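Local coordinates for outer membrane protein YopM (Yersinia pestis, PDB 1JL5) that probably acts as a secreted effector that alters host cell physiology to favour bacterial survival, built as a leucine-rich repeat protein that assembles into a hollow tetramer, at residues 307-312 / 325-330; 344-349 / 364-369; 267-272 / 287-292; 313-318 / 331-336. All blocks are in the same frame, centred on the assembly; numbering follows the deposited sequence.

All four contacts join consecutive coils near the C-terminal end of the leucine-rich repeat solenoid. Interactions 3, 1 and 2 are successive versions of one join, in which an asparagine amide oxygen of the later coil, less surely placed in 2 and 3, takes one or two backbone N-H groups of the earlier one. Interactions 1 and 2 are largely buried and 3 partly so. Interaction 1 adds two calcium ions and a salt bridge, whereas 2 and 3 add aromatic and CH-pi packing. Interaction 4 continues the coils joined in interaction 1 and is partly buried; it relies on leucine and proline contacts with bridging water. Interactions 1 and 3 share the pairing of strands 291-292 and 311-312.

Interaction 1 (307-312 / 325-330); sequences NEIRSL and SNNKLI. With CA (calcium ion), chain C; CA (calcium ion), chain B.
Lys328 reaches the carboxylate of Glu308 from the next coil. Its CB lies 3.6 Å from Ile309 O, the carbonyl that also accepts Lys328 N. Further out, Lys328 CG passes 3.5 Å from Glu308 CD. The chain bends at chi2 (-64°), leaving Lys328 CD 4.2 Å from Glu308 OE1, and again at chi4, which folds CE back toward that oxygen. The tip, Lys328 NZ, forms a salt bridge 2.6 Å from Glu308 OE2, on its syn side and 32° out of the carboxylate plane. Glu308 OE1 binds a calcium ion at 2.3 Å together with Asn307 O and two waters, and Asp266 of the second subunit is among its other ligands. Held between the ammonium and the calcium, the carboxylate has its rotation restricted and is probably ionised. Asn326 OD1 binds a second calcium, shared with Asn246 and Asp266 of the second subunit; Glu286 of that subunit is a further polar partner of Asn326. Asn327 OD1 accepts Asn307 N and Ile309 N from opposite faces of its plane, each at 2.9 Å, while its ND2 is held by Ala304 O and Val324 O. Deeper in, Leu329 CD2 packs 3.6 Å from Ile309 CG2. Strand 311-312 runs parallel to strand 291-292, where Leu292 meets Ile309 and Leu312; segment 325-330, following strand 321-323, is joined to the following coil by backbone bonding of Leu329 with His348.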
loop_
_atom_site.group_PDB
_atom_site.type_symbol
_atom_site.label_atom_id
_atom_site.label_comp_id
_atom_site.label_asym_id
_atom_site.label_seq_id
_atom_site.Cartn_x
_atom_site.Cartn_y
_atom_site.Cartn_z
ATOM N N ASN A 307 -1.048 1.389 -19.719
ATOM C CA ASN A 307 -1.294 1.037 -21.094
ATOM C C ASN A 307 0.117 1.076 -21.603
ATOM O O ASN A 307 1.048 0.851 -20.842
ATOM C CB ASN A 307 -2.165 2.087 -21.773
ATOM C CG ASN A 307 -3.630 1.771 -21.634
ATOM O OD1 ASN A 307 -4.127 0.850 -22.272
ATOM N ND2 ASN A 307 -4.328 2.509 -20.775
ATOM N N GLU A 308 0.296 1.353 -22.876
ATOM C CA GLU A 308 1.640 1.441 -23.398
ATOM C C GLU A 308 1.653 2.777 -24.108
ATOM O O GLU A 308 2.255 2.939 -25.161
ATOM C CB GLU A 308 1.913 0.290 -24.364
ATOM C CG GLU A 308 3.382 0.116 -24.650
ATOM C CD GLU A 308 4.148 -0.396 -23.450
ATOM O OE1 GLU A 308 3.648 -0.283 -22.307
ATOM O OE2 GLU A 308 5.261 -0.913 -23.653
ATOM N N ILE A 309 0.960 3.736 -23.505
ATOM C CA ILE A 309 0.844 5.067 -24.072
ATOM C C ILE A 309 2.199 5.717 -24.222
ATOM O O ILE A 309 2.881 6.001 -23.239
ATOM C CB ILE A 309 -0.020 5.987 -23.201
ATOM C CG1 ILE A 309 -1.408 5.366 -22.986
ATOM C CG2 ILE A 309 -0.133 7.352 -23.861
ATOM C CD1 ILE A 309 -2.118 5.051 -24.248
ATOM N N ARG A 310 2.584 5.955 -25.463
ATOM C CA ARG A 310 3.856 6.592 -25.738
ATOM C C ARG A 310 3.622 8.070 -25.911
ATOM O O ARG A 310 4.538 8.874 -25.784
ATOM C CB ARG A 310 4.453 6.065 -27.025
ATOM C CG ARG A 310 4.796 4.613 -27.023
ATOM C CD ARG A 310 5.985 4.483 -27.914
ATOM N NE ARG A 310 6.010 3.243 -28.657
ATOM C CZ ARG A 310 6.952 2.966 -29.541
ATOM N NH1 ARG A 310 7.911 3.854 -29.762
ATOM N NH2 ARG A 310 6.940 1.815 -30.191
ATOM N N SER A 311 2.389 8.422 -26.239
ATOM C CA SER A 311 2.059 9.813 -26.434
ATOM C C SER A 311 0.586 10.021 -26.200
ATOM O O SER A 311 -0.238 9.145 -26.455
ATOM C CB SER A 311 2.414 10.253 -27.855
ATOM O OG SER A 311 1.594 9.583 -28.791
ATOM N N LEU A 312 0.270 11.198 -25.693
ATOM C CA LEU A 312 -1.096 11.567 -25.430
ATOM C C LEU A 312 -1.443 12.662 -26.404
ATOM O O LEU A 312 -0.641 13.565 -26.648
ATOM C CB LEU A 312 -1.248 12.119 -24.016
ATOM C CG LEU A 312 -1.250 11.153 -22.844
ATOM C CD1 LEU A 312 -1.446 11.943 -21.558
ATOM C CD2 LEU A 312 -2.373 10.140 -23.029
ATOM N N SER A 325 -0.642 7.184 -15.512
ATOM C CA SER A 325 0.380 6.538 -14.724
ATOM C C SER A 325 0.767 5.237 -15.388
ATOM O O SER A 325 -0.050 4.569 -16.024
ATOM C CB SER A 325 -0.146 6.232 -13.324
ATOM O OG SER A 325 0.861 5.600 -12.561
ATOM N N ASN A 326 2.026 4.879 -15.232
ATOM C CA ASN A 326 2.516 3.634 -15.768
ATOM C C ASN A 326 2.265 3.466 -17.248
ATOM O O ASN A 326 1.551 2.566 -17.682
ATOM C CB ASN A 326 1.906 2.459 -15.009
ATOM C CG ASN A 326 2.555 1.153 -15.381
ATOM O OD1 ASN A 326 3.739 1.121 -15.701
ATOM N ND2 ASN A 326 1.793 0.069 -15.336
ATOM N N ASN A 327 2.851 4.358 -18.020
ATOM C CA ASN A 327 2.743 4.274 -19.453
ATOM C C ASN A 327 4.140 4.458 -19.962
ATOM O O ASN A 327 5.091 4.225 -19.227
ATOM C CB ASN A 327 1.784 5.323 -19.989
ATOM C CG ASN A 327 0.359 4.823 -19.992
ATOM O OD1 ASN A 327 0.034 3.877 -20.710
ATOM N ND2 ASN A 327 -0.490 5.431 -19.179
ATOM N N LYS A 328 4.284 4.855 -21.212
ATOM C CA LYS A 328 5.614 5.023 -21.756
ATOM C C LYS A 328 5.756 6.422 -22.293
ATOM O O LYS A 328 6.395 6.658 -23.311
ATOM C CB LYS A 328 5.861 3.982 -22.840
ATOM C CG LYS A 328 5.728 2.559 -22.312
ATOM C CD LYS A 328 6.791 2.275 -21.266
ATOM C CE LYS A 328 6.513 0.977 -20.521
ATOM N NZ LYS A 328 6.393 -0.197 -21.431
ATOM N N LEU A 329 5.150 7.347 -21.567
ATOM C CA LEU A 329 5.180 8.746 -21.927
ATOM C C LEU A 329 6.516 9.355 -21.571
ATOM O O LEU A 329 6.982 9.242 -20.438
ATOM C CB LEU A 329 4.077 9.498 -21.188
ATOM C CG LEU A 329 2.668 9.120 -21.629
ATOM C CD1 LEU A 329 1.651 9.629 -20.622
ATOM C CD2 LEU A 329 2.417 9.693 -23.011
ATOM N N ILE A 330 7.148 9.982 -22.547
ATOM C CA ILE A 330 8.403 10.648 -22.277
ATOM C C ILE A 330 8.030 12.122 -22.178
ATOM O O ILE A 330 8.827 12.965 -21.780
ATOM C CB ILE A 330 9.422 10.415 -23.407
ATOM C CG1 ILE A 330 8.838 10.880 -24.737
ATOM C CG2 ILE A 330 9.801 8.950 -23.469
ATOM C CD1 ILE A 330 9.455 12.143 -25.259
HETATM CA CA CA C . 2.538 -0.792 -20.369
HETATM CA CA CA B . 5.876 0.578 -16.111
HETATM O O HOH W 1 5.457 11.012 -24.700
HETATM O O HOH W 2 7.344 7.362 -25.846
HETATM O O HOH W 3 3.355 1.036 -19.117
HETATM O O HOH W 4 5.865 2.516 -17.393
HETATM O O HOH W 5 5.275 -1.191 -14.935
HETATM O O HOH W 6 6.780 1.435 -14.271
HETATM O O HOH W 7 1.772 -1.604 -18.352
#

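Interaction 2 (344-349 / 364-369); sequences ASFNHL and VEYNPL
Asn367 ND2 donates to Ala344 O across the contact at 2.6 Å and to Val364 O in its own coil at 2.9 Å, both acceptors lying close to its amide plane. Two nearly in-plane bonds thus fix the rotation of the amide. Ala344 O receives a second amide as well: Asn347 ND2, 2.9 Å away, approaches from the face opposite to Asn367 ND2. The same Asn347 ND2 also serves Val324 O, and Asn347 OD1 accepts Leu329 N. Asn367 OD1 takes Leu349 N, although the model places this oxygen less surely. Asn347 N gives a longer bond to Tyr366 O, at 3.3 Å. One water bridges Ser345 OG and Glu365 OE2, which are further engaged by Ser325 OG and by a salt bridge to Arg383. Beside this network Pro368 CG sits over one face of the His348 imidazole, 4.0 Å from the ring centroid; His348 NE2 is hydrogen-bonded to Ser206 of the second subunit. The Phe346 and Tyr366 rings run nearly parallel, planes 17° apart, but are slid so far that they barely overlap. Asparagines stacked from coil to coil, each tying backbone groups of two turns, are a hallmark of the leucine-rich repeat fold.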
loop_
_atom_site.group_PDB
_atom_site.type_symbol
_atom_site.label_atom_id
_atom_site.label_comp_id
_atom_site.label_asym_id
_atom_site.label_seq_id
_atom_site.Cartn_x
_atom_site.Cartn_y
_atom_site.Cartn_z
ATOM N N ALA A 344 0.787 10.930 -13.487
ATOM C CA ALA A 344 1.583 10.549 -14.639
ATOM C C ALA A 344 2.824 9.829 -14.136
ATOM O O ALA A 344 3.868 9.799 -14.790
ATOM C CB ALA A 344 1.967 11.781 -15.436
ATOM N N SER A 345 2.692 9.256 -12.952
ATOM C CA SER A 345 3.773 8.511 -12.342
ATOM C C SER A 345 4.084 7.290 -13.196
ATOM O O SER A 345 3.270 6.869 -14.021
ATOM C CB SER A 345 3.345 8.060 -10.956
ATOM O OG SER A 345 2.114 7.377 -11.062
ATOM N N PHE A 346 5.267 6.725 -12.995
ATOM C CA PHE A 346 5.682 5.540 -13.729
ATOM C C PHE A 346 5.610 5.737 -15.228
ATOM O O PHE A 346 4.967 4.983 -15.958
ATOM C CB PHE A 346 4.827 4.357 -13.309
ATOM C CG PHE A 346 4.988 4.000 -11.876
ATOM C CD1 PHE A 346 6.171 3.418 -11.424
ATOM C CD2 PHE A 346 3.968 4.251 -10.964
ATOM C CE1 PHE A 346 6.332 3.090 -10.085
ATOM C CE2 PHE A 346 4.121 3.928 -9.623
ATOM C CZ PHE A 346 5.307 3.345 -9.183
ATOM N N ASN A 347 6.271 6.786 -15.677
ATOM C CA ASN A 347 6.339 7.084 -17.085
ATOM C C ASN A 347 7.768 7.464 -17.326
ATOM O O ASN A 347 8.597 7.332 -16.435
ATOM C CB ASN A 347 5.395 8.221 -17.441
ATOM C CG ASN A 347 4.015 7.723 -17.753
ATOM O OD1 ASN A 347 3.798 7.100 -18.789
ATOM N ND2 ASN A 347 3.077 7.966 -16.852
ATOM N N HIS A 348 8.060 7.931 -18.527
ATOM C CA HIS A 348 9.412 8.311 -18.853
ATOM C C HIS A 348 9.485 9.812 -19.053
ATOM O O HIS A 348 10.116 10.297 -19.987
ATOM C CB HIS A 348 9.856 7.608 -20.121
ATOM C CG HIS A 348 11.314 7.306 -20.138
ATOM N ND1 HIS A 348 11.834 6.165 -19.569
ATOM C CD2 HIS A 348 12.369 8.024 -20.581
ATOM C CE1 HIS A 348 13.149 6.194 -19.661
ATOM N NE2 HIS A 348 13.500 7.312 -20.271
ATOM N N LEU A 349 8.828 10.544 -18.167
ATOM C CA LEU A 349 8.812 11.992 -18.259
ATOM C C LEU A 349 10.109 12.609 -17.771
ATOM O O LEU A 349 10.564 12.325 -16.667
ATOM C CB LEU A 349 7.655 12.557 -17.441
ATOM C CG LEU A 349 6.280 12.014 -17.814
ATOM C CD1 LEU A 349 5.238 12.679 -16.937
ATOM C CD2 LEU A 349 6.005 12.257 -19.298
ATOM N N VAL A 364 3.541 12.336 -10.010
ATOM C CA VAL A 364 4.401 12.094 -11.154
ATOM C C VAL A 364 5.609 11.316 -10.668
ATOM O O VAL A 364 6.702 11.377 -11.232
ATOM C CB VAL A 364 4.822 13.417 -11.802
ATOM C CG1 VAL A 364 5.757 13.159 -12.969
ATOM C CG2 VAL A 364 3.581 14.141 -12.299
ATOM N N GLU A 365 5.369 10.577 -9.598
ATOM C CA GLU A 365 6.358 9.722 -8.967
ATOM C C GLU A 365 6.947 8.772 -10.006
ATOM O O GLU A 365 6.254 8.317 -10.913
ATOM C CB GLU A 365 5.663 8.913 -7.868
ATOM C CG GLU A 365 4.141 9.137 -7.876
ATOM C CD GLU A 365 3.381 8.204 -6.962
ATOM O OE1 GLU A 365 3.754 8.092 -5.771
ATOM O OE2 GLU A 365 2.402 7.590 -7.434
ATOM N N TYR A 366 8.237 8.492 -9.882
ATOM C CA TYR A 366 8.898 7.560 -10.780
ATOM C C TYR A 366 8.833 7.939 -12.242
ATOM O O TYR A 366 8.208 7.269 -13.066
ATOM C CB TYR A 366 8.321 6.167 -10.559
ATOM C CG TYR A 366 8.409 5.772 -9.107
ATOM C CD1 TYR A 366 9.644 5.507 -8.516
ATOM C CD2 TYR A 366 7.272 5.711 -8.311
ATOM C CE1 TYR A 366 9.743 5.190 -7.170
ATOM C CE2 TYR A 366 7.359 5.393 -6.958
ATOM C CZ TYR A 366 8.599 5.134 -6.396
ATOM O OH TYR A 366 8.697 4.806 -5.063
ATOM N N ASN A 367 9.491 9.043 -12.539
ATOM C CA ASN A 367 9.614 9.565 -13.879
ATOM C C ASN A 367 11.030 10.097 -13.847
ATOM O O ASN A 367 11.468 10.632 -12.826
ATOM C CB ASN A 367 8.622 10.700 -14.117
ATOM C CG ASN A 367 7.313 10.214 -14.690
ATOM O OD1 ASN A 367 7.244 9.828 -15.854
ATOM N ND2 ASN A 367 6.268 10.225 -13.878
ATOM N N PRO A 368 11.784 9.917 -14.937
ATOM C CA PRO A 368 13.159 10.417 -14.963
ATOM C C PRO A 368 13.118 11.931 -15.110
ATOM O O PRO A 368 13.690 12.493 -16.035
ATOM C CB PRO A 368 13.744 9.729 -16.185
ATOM C CG PRO A 368 12.574 9.659 -17.104
ATOM C CD PRO A 368 11.465 9.198 -16.182
ATOM N N LEU A 369 12.403 12.573 -14.196
ATOM C CA LEU A 369 12.260 14.018 -14.193
ATOM C C LEU A 369 13.608 14.686 -13.974
ATOM O O LEU A 369 14.278 14.434 -12.975
ATOM C CB LEU A 369 11.292 14.433 -13.080
ATOM C CG LEU A 369 9.849 14.800 -13.442
ATOM C CD1 LEU A 369 9.308 13.906 -14.533
ATOM C CD2 LEU A 369 9.002 14.717 -12.189
HETATM O O HOH W 8 0.627 6.452 -9.060
HETATM O O HOH W 9 9.845 5.634 -14.753
#

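Interaction 3 (267-272 / 287-292); sequences NYLTDL and NIFSGL
In the asparagine-containing turn that follows each strand of a leucine-rich repeat, Asn287 reaches back to Leu269 of the preceding coil. Its OD1 accepts Leu269 N at 2.9 Å, though the position of that oxygen is less certain; its ND2 is held by Val264 O and Val284 O. One step further, Ile288 N donates to Leu269 O at 2.7 Å, returning the bond between the coils. Ile288 has CG1 between its backbone N and carbonyl carbon (chi1 60°), and from there CD1 extends over the centre of the Tyr268 ring. This CH-pi contact measures 3.5 Å from Ile288 CD1 to the Tyr268 centroid, 12° off the ring normal. The Tyr268 hydroxyl continues to Ile288 O of the second subunit, so the pair also lies at a subunit interface. Phe289 turns one ring face to the earlier backbone, with Leu269 O 3.5 Å above the ring plane, and its CZ comes 3.6 Å from Leu269 CB. Leu272, crossing this phenyl group at about a right angle, brings CG against Phe289 CZ. A water accepts from Ser290 N at 2.7 Å and donates to Thr270 O, linking the backbones where the direct bonds end. The two segments follow strands 261-263 and 281-283; beyond them, Phe289 packs on Val284 and Ile309, and strand 291-292 runs parallel to strand 311-312 of the next coil.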
loop_
_atom_site.group_PDB
_atom_site.type_symbol
_atom_site.label_atom_id
_atom_site.label_comp_id
_atom_site.label_asym_id
_atom_site.label_seq_id
_atom_site.Cartn_x
_atom_site.Cartn_y
_atom_site.Cartn_z
ATOM N N ASN A 267 -8.583 -4.467 -20.321
ATOM C CA ASN A 267 -9.177 -5.205 -21.403
ATOM C C ASN A 267 -8.060 -5.256 -22.401
ATOM O O ASN A 267 -6.922 -4.957 -22.062
ATOM C CB ASN A 267 -10.414 -4.500 -21.938
ATOM C CG ASN A 267 -11.648 -4.859 -21.147
ATOM O OD1 ASN A 267 -12.102 -6.003 -21.187
ATOM N ND2 ASN A 267 -12.184 -3.896 -20.398
ATOM N N TYR A 268 -8.359 -5.616 -23.629
ATOM C CA TYR A 268 -7.295 -5.727 -24.593
ATOM C C TYR A 268 -7.488 -4.703 -25.676
ATOM O O TYR A 268 -7.299 -4.992 -26.852
ATOM C CB TYR A 268 -7.308 -7.127 -25.183
ATOM C CG TYR A 268 -5.955 -7.585 -25.635
ATOM C CD1 TYR A 268 -4.932 -7.791 -24.713
ATOM C CD2 TYR A 268 -5.701 -7.839 -26.978
ATOM C CE1 TYR A 268 -3.688 -8.250 -25.118
ATOM C CE2 TYR A 268 -4.462 -8.293 -27.394
ATOM C CZ TYR A 268 -3.465 -8.497 -26.461
ATOM O OH TYR A 268 -2.245 -8.948 -26.872
ATOM N N LEU A 269 -7.861 -3.499 -25.269
ATOM C CA LEU A 269 -8.114 -2.441 -26.220
ATOM C C LEU A 269 -6.868 -1.732 -26.687
ATOM O O LEU A 269 -6.034 -1.310 -25.896
ATOM C CB LEU A 269 -9.076 -1.427 -25.620
ATOM C CG LEU A 269 -10.418 -2.011 -25.196
ATOM C CD1 LEU A 269 -11.236 -0.923 -24.531
ATOM C CD2 LEU A 269 -11.143 -2.577 -26.412
ATOM N N THR A 270 -6.756 -1.605 -27.996
ATOM C CA THR A 270 -5.634 -0.921 -28.602
ATOM C C THR A 270 -6.212 0.363 -29.172
ATOM O O THR A 270 -5.512 1.343 -29.410
ATOM C CB THR A 270 -5.047 -1.745 -29.747
ATOM O OG1 THR A 270 -3.870 -1.100 -30.240
ATOM C CG2 THR A 270 -6.053 -1.862 -30.879
ATOM N N ASP A 271 -7.516 0.339 -29.382
ATOM C CA ASP A 271 -8.203 1.478 -29.944
ATOM C C ASP A 271 -9.561 1.611 -29.311
ATOM O O ASP A 271 -10.066 0.695 -28.673
ATOM C CB ASP A 271 -8.382 1.303 -31.457
ATOM C CG ASP A 271 -7.065 1.237 -32.198
ATOM O OD1 ASP A 271 -6.295 2.222 -32.136
ATOM O OD2 ASP A 271 -6.802 0.199 -32.845
ATOM N N LEU A 272 -10.151 2.772 -29.517
ATOM C CA LEU A 272 -11.464 3.060 -29.014
ATOM C C LEU A 272 -12.263 3.529 -30.199
ATOM O O LEU A 272 -11.717 4.138 -31.119
ATOM C CB LEU A 272 -11.401 4.182 -27.991
ATOM C CG LEU A 272 -10.755 3.819 -26.661
ATOM C CD1 LEU A 272 -10.521 5.087 -25.851
ATOM C CD2 LEU A 272 -11.659 2.838 -25.931
ATOM N N ASN A 287 -5.061 -1.376 -20.692
ATOM C CA ASN A 287 -5.466 -1.916 -21.955
ATOM C C ASN A 287 -4.171 -1.936 -22.703
ATOM O O ASN A 287 -3.111 -1.954 -22.082
ATOM C CB ASN A 287 -6.527 -1.044 -22.597
ATOM C CG ASN A 287 -7.901 -1.442 -22.147
ATOM O OD1 ASN A 287 -8.467 -2.398 -22.660
ATOM N ND2 ASN A 287 -8.430 -0.742 -21.152
ATOM N N ILE A 288 -4.214 -1.929 -24.018
ATOM C CA ILE A 288 -2.958 -1.980 -24.724
ATOM C C ILE A 288 -2.831 -0.836 -25.687
ATOM O O ILE A 288 -2.399 -0.990 -26.822
ATOM C CB ILE A 288 -2.793 -3.338 -25.418
ATOM C CG1 ILE A 288 -3.912 -3.574 -26.430
ATOM C CG2 ILE A 288 -2.858 -4.434 -24.366
ATOM C CD1 ILE A 288 -3.733 -4.866 -27.221
ATOM N N PHE A 289 -3.223 0.333 -25.205
ATOM C CA PHE A 289 -3.135 1.541 -25.995
ATOM C C PHE A 289 -1.681 1.943 -26.063
ATOM O O PHE A 289 -0.995 1.991 -25.044
ATOM C CB PHE A 289 -3.941 2.652 -25.335
ATOM C CG PHE A 289 -5.409 2.455 -25.443
ATOM C CD1 PHE A 289 -6.081 2.798 -26.609
ATOM C CD2 PHE A 289 -6.125 1.892 -24.394
ATOM C CE1 PHE A 289 -7.446 2.574 -26.730
ATOM C CE2 PHE A 289 -7.485 1.665 -24.507
ATOM C CZ PHE A 289 -8.148 2.009 -25.678
ATOM N N SER A 290 -1.203 2.207 -27.268
ATOM C CA SER A 290 0.174 2.639 -27.446
ATOM C C SER A 290 0.107 4.159 -27.431
ATOM O O SER A 290 1.119 4.855 -27.420
ATOM C CB SER A 290 0.725 2.126 -28.772
ATOM O OG SER A 290 -0.156 2.444 -29.826
ATOM N N GLY A 291 -1.118 4.661 -27.413
ATOM C CA GLY A 291 -1.334 6.088 -27.370
ATOM C C GLY A 291 -2.818 6.378 -27.381
ATOM O O GLY A 291 -3.640 5.476 -27.498
ATOM N N LEU A 292 -3.157 7.646 -27.230
ATOM C CA LEU A 292 -4.536 8.078 -27.271
ATOM C C LEU A 292 -4.511 9.187 -28.300
ATOM O O LEU A 292 -3.965 10.260 -28.062
ATOM C CB LEU A 292 -4.987 8.595 -25.905
ATOM C CG LEU A 292 -5.079 7.488 -24.852
ATOM C CD1 LEU A 292 -5.494 8.079 -23.513
ATOM C CD2 LEU A 292 -6.084 6.430 -25.312
HETATM O O HOH W 10 -3.165 2.059 -29.181
HETATM O O HOH W 11 -0.688 -0.579 -30.853
#

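Interaction 4 (313-318 / 331-336); sequences CDLPPS and ELPALP
Leu315 points toward the following coil and is received between the rings of Pro333 and Pro336. Both segments belong to the Leu-Pro-rich return part of the leucine-rich repeat unit, where the chain is largely extended, as far as Pro316 in the first segment. Their touching parts run in nearly the same direction, 15° apart. Leu315 crosses Pro333 at about a right angle, with Leu315 CG 3.4 Å from Pro333 CG, tighter than usual for two carbons. With CG beside the backbone N (chi1 -53°), CD1 is carried to Pro336 CD at 3.5 Å and on to Leu335 CD2 at 4.1 Å. Leu315 CB completes the grip, meeting Pro336 CD at 3.6 Å. Further along, the Pro336 ring leans on backbone instead: its CB lies 3.3 Å from Pro316 O and 3.6 Å from Pro317 CA.

The next shell is mainly leucine. Leu295 backs Cys313 and Leu315, Leu312 supports Pro333, and Leu335 rests on Leu355 and on Leu342 of strand 341-343. Ser318 OG is tied to Leu299 O and Pro297 O, anchoring the end of its segment to the preceding coil, while Pro317 packs on Gly53 of the third subunit. Water bridges the segments in two places. One molecule accepts from Ala334 N and gives a weak bond to Asp314 OD1; the other joins backbone to backbone, accepting from Leu315 N at 2.6 Å and donating to Ala334 O at 2.5 Å.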
loop_
_atom_site.group_PDB
_atom_site.type_symbol
_atom_site.label_atom_id
_atom_site.label_comp_id
_atom_site.label_asym_id
_atom_site.label_seq_id
_atom_site.Cartn_x
_atom_site.Cartn_y
_atom_site.Cartn_z
ATOM N N CYS A 313 -2.634 12.574 -26.971
ATOM C CA CYS A 313 -3.101 13.598 -27.879
ATOM C C CYS A 313 -3.322 14.787 -26.959
ATOM O O CYS A 313 -3.177 14.669 -25.741
ATOM C CB CYS A 313 -4.429 13.176 -28.478
ATOM S SG CYS A 313 -5.589 12.699 -27.186
ATOM N N ASP A 314 -3.670 15.931 -27.528
ATOM C CA ASP A 314 -3.921 17.096 -26.708
ATOM C C ASP A 314 -5.039 16.731 -25.759
ATOM O O ASP A 314 -5.928 15.951 -26.094
ATOM C CB ASP A 314 -4.330 18.291 -27.565
ATOM C CG ASP A 314 -3.211 18.766 -28.456
ATOM O OD1 ASP A 314 -2.062 18.857 -27.968
ATOM O OD2 ASP A 314 -3.479 19.053 -29.639
ATOM N N LEU A 315 -4.986 17.290 -24.562
ATOM C CA LEU A 315 -5.997 17.005 -23.571
ATOM C C LEU A 315 -7.116 18.025 -23.663
ATOM O O LEU A 315 -6.872 19.212 -23.856
ATOM C CB LEU A 315 -5.365 17.038 -22.185
ATOM C CG LEU A 315 -4.145 16.118 -22.093
ATOM C CD1 LEU A 315 -3.389 16.383 -20.806
ATOM C CD2 LEU A 315 -4.603 14.667 -22.192
ATOM N N PRO A 316 -8.365 17.566 -23.543
ATOM C CA PRO A 316 -9.486 18.500 -23.614
ATOM C C PRO A 316 -9.370 19.460 -22.436
ATOM O O PRO A 316 -9.034 19.052 -21.327
ATOM C CB PRO A 316 -10.705 17.582 -23.520
ATOM C CG PRO A 316 -10.198 16.425 -22.716
ATOM C CD PRO A 316 -8.829 16.191 -23.298
ATOM N N PRO A 317 -9.621 20.758 -22.667
ATOM C CA PRO A 317 -9.526 21.736 -21.581
ATOM C C PRO A 317 -10.448 21.413 -20.411
ATOM O O PRO A 317 -10.304 21.959 -19.328
ATOM C CB PRO A 317 -9.877 23.055 -22.275
ATOM C CG PRO A 317 -10.760 22.624 -23.402
ATOM C CD PRO A 317 -10.045 21.405 -23.918
ATOM N N SER A 318 -11.388 20.508 -20.636
ATOM C CA SER A 318 -12.330 20.106 -19.601
ATOM C C SER A 318 -11.705 19.108 -18.630
ATOM O O SER A 318 -12.203 18.902 -17.520
ATOM C CB SER A 318 -13.531 19.445 -20.250
ATOM O OG SER A 318 -13.088 18.390 -21.086
ATOM N N GLU A 331 6.782 12.412 -22.513
ATOM C CA GLU A 331 6.298 13.770 -22.462
ATOM C C GLU A 331 4.785 13.816 -22.360
ATOM O O GLU A 331 4.081 13.022 -22.982
ATOM C CB GLU A 331 6.762 14.524 -23.707
ATOM C CG GLU A 331 6.522 16.011 -23.673
ATOM C CD GLU A 331 7.232 16.711 -24.818
ATOM O OE1 GLU A 331 6.885 16.432 -25.984
ATOM O OE2 GLU A 331 8.133 17.536 -24.548
ATOM N N LEU A 332 4.289 14.738 -21.547
ATOM C CA LEU A 332 2.860 14.912 -21.399
ATOM C C LEU A 332 2.485 16.096 -22.258
ATOM O O LEU A 332 3.283 17.008 -22.451
ATOM C CB LEU A 332 2.496 15.218 -19.951
ATOM C CG LEU A 332 2.665 14.085 -18.944
ATOM C CD1 LEU A 332 2.360 14.603 -17.555
ATOM C CD2 LEU A 332 1.738 12.934 -19.310
ATOM N N PRO A 333 1.273 16.089 -22.815
ATOM C CA PRO A 333 0.898 17.236 -23.636
ATOM C C PRO A 333 0.625 18.398 -22.689
ATOM O O PRO A 333 0.658 18.225 -21.465
ATOM C CB PRO A 333 -0.368 16.759 -24.339
ATOM C CG PRO A 333 -0.976 15.851 -23.324
ATOM C CD PRO A 333 0.212 15.071 -22.814
ATOM N N ALA A 334 0.374 19.577 -23.244
ATOM C CA ALA A 334 0.079 20.734 -22.420
ATOM C C ALA A 334 -1.048 20.303 -21.498
ATOM O O ALA A 334 -1.993 19.640 -21.922
ATOM C CB ALA A 334 -0.362 21.904 -23.288
ATOM N N LEU A 335 -0.942 20.656 -20.229
ATOM C CA LEU A 335 -1.968 20.276 -19.287
ATOM C C LEU A 335 -3.114 21.268 -19.323
ATOM O O LEU A 335 -2.907 22.475 -19.248
ATOM C CB LEU A 335 -1.383 20.209 -17.883
ATOM C CG LEU A 335 -0.244 19.206 -17.733
ATOM C CD1 LEU A 335 0.296 19.266 -16.318
ATOM C CD2 LEU A 335 -0.746 17.807 -18.077
ATOM N N PRO A 336 -4.346 20.768 -19.460
ATOM C CA PRO A 336 -5.483 21.685 -19.493
ATOM C C PRO A 336 -5.531 22.480 -18.194
ATOM O O PRO A 336 -5.322 21.929 -17.114
ATOM C CB PRO A 336 -6.677 20.746 -19.663
ATOM C CG PRO A 336 -6.204 19.462 -19.050
ATOM C CD PRO A 336 -4.789 19.367 -19.541
HETATM O O HOH W 12 0.424 19.882 -25.890
HETATM O O HOH W 13 -3.058 19.031 -24.144
#